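Local coordinates for protein putative acetyltransferase (Nocardia farcinica, PDB 3D9W) that probably transfers acetyl groups to arylamine substrates, as an arylamine N-acetyltransferase, at residues R39-R44 / A91-L96. Numbering follows the deposited sequence.
Sequences RELVYR and AALERL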
ATOM      1  N   ARG A  39     -12.234   8.815  -5.663  1.00 22.04           N
ATOM      2  CA  ARG A  39     -12.860   7.628  -5.100  1.00 22.85           C
ATOM      3  C   ARG A  39     -12.722   6.426  -6.023  1.00 22.74           C
ATOM      4  O   ARG A  39     -12.789   5.292  -5.565  1.00 21.48           O
ATOM      5  CB  ARG A  39     -14.336   7.886  -4.799  1.00 23.22           C
ATOM      6  CG  ARG A  39     -14.592   8.618  -3.484  1.00 25.08           C
ATOM      7  CD  ARG A  39     -16.080   8.902  -3.318  1.00 27.61           C
ATOM      8  NE  ARG A  39     -16.915   7.705  -3.504  1.00 28.21           N
ATOM      9  CZ  ARG A  39     -17.286   6.872  -2.532  1.00 27.96           C
ATOM     10  NH1 ARG A  39     -16.906   7.092  -1.276  1.00 26.73           N
ATOM     11  NH2 ARG A  39     -18.038   5.817  -2.824  1.00 26.85           N
ATOM     12  N   GLU A  40     -12.520   6.669  -7.319  1.00 23.35           N
ATOM     13  CA  GLU A  40     -12.361   5.556  -8.257  1.00 23.19           C
ATOM     14  C   GLU A  40     -10.895   5.192  -8.441  1.00 21.77           C
ATOM     15  O   GLU A  40     -10.553   4.030  -8.610  1.00 19.88           O
ATOM     16  CB  GLU A  40     -12.958   5.877  -9.622  1.00 24.10           C
ATOM     17  CG  GLU A  40     -13.232   4.621 -10.434  1.00 25.12           C
ATOM     18  CD  GLU A  40     -13.405   4.910 -11.908  1.00 27.25           C
ATOM     19  OE1 GLU A  40     -14.068   5.926 -12.233  1.00 28.73           O
ATOM     20  OE2 GLU A  40     -12.886   4.121 -12.734  1.00 26.24           O
ATOM     21  N   LEU A  41     -10.032   6.197  -8.414  1.00 21.85           N
ATOM     22  CA  LEU A  41      -8.612   5.957  -8.559  1.00 23.05           C
ATOM     23  C   LEU A  41      -8.172   5.014  -7.451  1.00 23.13           C
ATOM     24  O   LEU A  41      -7.530   3.997  -7.707  1.00 24.23           O
ATOM     25  CB  LEU A  41      -7.847   7.277  -8.471  1.00 24.18           C
ATOM     26  CG  LEU A  41      -8.070   8.267  -9.621  1.00 25.39           C
ATOM     27  CD1 LEU A  41      -7.238   9.536  -9.405  1.00 24.18           C
ATOM     28  CD2 LEU A  41      -7.670   7.607 -10.933  1.00 24.22           C
ATOM     29  N   VAL A  42      -8.542   5.345  -6.219  1.00 22.10           N
ATOM     30  CA  VAL A  42      -8.186   4.530  -5.065  1.00 21.98           C
ATOM     31  C   VAL A  42      -8.710   3.101  -5.154  1.00 23.12           C
ATOM     32  O   VAL A  42      -8.004   2.137  -4.848  1.00 23.24           O
ATOM     33  CB  VAL A  42      -8.717   5.159  -3.779  1.00 20.17           C
ATOM     34  CG1 VAL A  42      -8.361   4.291  -2.587  1.00 17.83           C
ATOM     35  CG2 VAL A  42      -8.136   6.544  -3.626  1.00 19.85           C
ATOM     36  N   TYR A  43      -9.956   2.972  -5.575  1.00 23.40           N
ATOM     37  CA  TYR A  43     -10.589   1.674  -5.702  1.00 24.11           C
ATOM     38  C   TYR A  43      -9.916   0.794  -6.765  1.00 24.39           C
ATOM     39  O   TYR A  43      -9.551  -0.354  -6.499  1.00 23.78           O
ATOM     40  CB  TYR A  43     -12.066   1.891  -6.027  1.00 24.84           C
ATOM     41  CG  TYR A  43     -12.887   0.637  -6.170  1.00 26.10           C
ATOM     42  CD1 TYR A  43     -12.792  -0.155  -7.316  1.00 27.50           C
ATOM     43  CD2 TYR A  43     -13.798   0.265  -5.183  1.00 26.48           C
ATOM     44  CE1 TYR A  43     -13.588  -1.285  -7.484  1.00 28.44           C
ATOM     45  CE2 TYR A  43     -14.602  -0.859  -5.336  1.00 28.46           C
ATOM     46  CZ  TYR A  43     -14.494  -1.630  -6.493  1.00 29.98           C
ATOM     47  OH  TYR A  43     -15.310  -2.724  -6.670  1.00 31.89           O
ATOM     48  N   ARG A  44      -9.747   1.338  -7.965  1.00 24.49           N
ATOM     49  CA  ARG A  44      -9.132   0.599  -9.064  1.00 24.52           C
ATOM     50  C   ARG A  44      -7.738   0.098  -8.716  1.00 24.37           C
ATOM     51  O   ARG A  44      -7.420  -1.069  -8.932  1.00 23.27           O
ATOM     52  CB  ARG A  44      -9.041   1.484 -10.311  1.00 26.11           C
ATOM     53  CG  ARG A  44     -10.364   1.987 -10.844  1.00 26.54           C
ATOM     54  CD  ARG A  44     -11.287   0.842 -11.172  1.00 28.40           C
ATOM     55  NE  ARG A  44     -12.478   1.293 -11.884  1.00 30.63           N
ATOM     56  CZ  ARG A  44     -13.497   0.502 -12.203  1.00 30.14           C
ATOM     57  NH1 ARG A  44     -13.463  -0.782 -11.871  1.00 28.18           N
ATOM     58  NH2 ARG A  44     -14.546   0.997 -12.847  1.00 28.45           N
ATOM     59  N   ALA A  91       2.108  10.215  -8.498  1.00 20.04           N
ATOM     60  CA  ALA A  91       2.376  10.732  -9.835  1.00 19.96           C
ATOM     61  C   ALA A  91       1.070  10.913 -10.610  1.00 20.43           C
ATOM     62  O   ALA A  91       0.835  11.966 -11.197  1.00 21.72           O
ATOM     63  CB  ALA A  91       3.293   9.792 -10.574  1.00 17.65           C
ATOM     64  N   ALA A  92       0.220   9.892 -10.599  1.00 19.55           N
ATOM     65  CA  ALA A  92      -1.057   9.958 -11.293  1.00 19.62           C
ATOM     66  C   ALA A  92      -1.929  11.072 -10.728  1.00 20.70           C
ATOM     67  O   ALA A  92      -2.477  11.885 -11.470  1.00 20.37           O
ATOM     68  CB  ALA A  92      -1.775   8.638 -11.180  1.00 19.25           C
ATOM     69  N   LEU A  93      -2.056  11.099  -9.405  1.00 22.46           N
ATOM     70  CA  LEU A  93      -2.856  12.114  -8.727  1.00 23.11           C
ATOM     71  C   LEU A  93      -2.446  13.496  -9.189  1.00 23.84           C
ATOM     72  O   LEU A  93      -3.279  14.290  -9.610  1.00 25.29           O
ATOM     73  CB  LEU A  93      -2.678  12.015  -7.213  1.00 21.72           C
ATOM     74  CG  LEU A  93      -3.274  10.781  -6.555  1.00 21.31           C
ATOM     75  CD1 LEU A  93      -2.993  10.816  -5.067  1.00 21.60           C
ATOM     76  CD2 LEU A  93      -4.761  10.746  -6.817  1.00 20.92           C
ATOM     77  N   GLU A  94      -1.153  13.779  -9.105  1.00 24.66           N
ATOM     78  CA  GLU A  94      -0.624  15.070  -9.516  1.00 25.58           C
ATOM     79  C   GLU A  94      -1.047  15.353 -10.957  1.00 26.12           C
ATOM     80  O   GLU A  94      -1.671  16.377 -11.259  1.00 25.14           O
ATOM     81  CB  GLU A  94       0.898  15.054  -9.413  1.00 25.09           C
ATOM     82  CG  GLU A  94       1.532  16.405  -9.543  1.00 24.36           C
ATOM     83  CD  GLU A  94       3.008  16.357  -9.243  1.00 28.20           C
ATOM     84  OE1 GLU A  94       3.761  15.787 -10.060  1.00 27.67           O
ATOM     85  OE2 GLU A  94       3.417  16.877  -8.181  1.00 31.70           O
ATOM     86  N   ARG A  95      -0.707  14.423 -11.841  1.00 25.58           N
ATOM     87  CA  ARG A  95      -1.048  14.545 -13.244  1.00 24.98           C
ATOM     88  C   ARG A  95      -2.482  14.998 -13.482  1.00 24.17           C
ATOM     89  O   ARG A  95      -2.724  15.880 -14.300  1.00 22.40           O
ATOM     90  CB  ARG A  95      -0.795  13.216 -13.950  1.00 25.67           C
ATOM     91  CG  ARG A  95       0.667  12.999 -14.247  1.00 27.79           C
ATOM     92  CD  ARG A  95       1.179  14.110 -15.151  1.00 28.78           C
ATOM     93  NE  ARG A  95       0.541  14.043 -16.464  1.00 29.24           N
ATOM     94  CZ  ARG A  95       0.869  13.174 -17.415  1.00 28.63           C
ATOM     95  NH1 ARG A  95       1.841  12.290 -17.215  1.00 27.52           N
ATOM     96  NH2 ARG A  95       0.211  13.176 -18.564  1.00 28.21           N
ATOM     97  N   LEU A  96      -3.427  14.400 -12.761  1.00 23.98           N
ATOM     98  CA  LEU A  96      -4.832  14.739 -12.922  1.00 23.29           C
ATOM     99  C   LEU A  96      -5.223  16.068 -12.282  1.00 24.06           C
ATOM    100  O   LEU A  96      -6.398  16.435 -12.277  1.00 24.32           O
ATOM    101  CB  LEU A  96      -5.692  13.611 -12.371  1.00 21.48           C
ATOM    102  CG  LEU A  96      -5.327  12.251 -12.974  1.00 20.86           C
ATOM    103  CD1 LEU A  96      -6.168  11.152 -12.350  1.00 20.41           C
ATOM    104  CD2 LEU A  96      -5.532  12.287 -14.468  1.00 20.97           C
TER
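Leu41 meets Leu93 and Leu96 in a small, wholly apolar contact, one leucine of helix 35-48 reaching into the notch between Leu93, in the last turn of helix 82-95, and Leu96, just after that helix ends. CD1 of Leu41 lies 3.8 Å from CD2 of Leu93 and 3.5 Å from CD1 of Leu96. With Leu96 the branches meet tip to tip; with Leu93 the two side chains run past each other in opposite directions. Leu93 sets off across the interface rather than into it, but CG lies anti to its carbonyl carbon (chi1 -69°); CD1 extends away from CA, and the other branch, CD2, is the one that meets Leu41. No hydrogen bond crosses. Outside this buried trio the side chains become polar: Arg39 and Arg95 are exposed, while Glu40 and Arg44, partly so, form a salt bridge one turn apart on their own helix, NE of Arg44 donating to OE2 of Glu40 at 3.0 Å, nearly straight at 172° and in the guanidinium plane. Phe27 and Phe89 pack on Leu41 as well, Leu18 of helix 18-25 touches Leu96, and Leu93 rests on Leu122 and Val124 of strand 117-125, seating helix 82-95 on the eight-stranded antiparallel sheet.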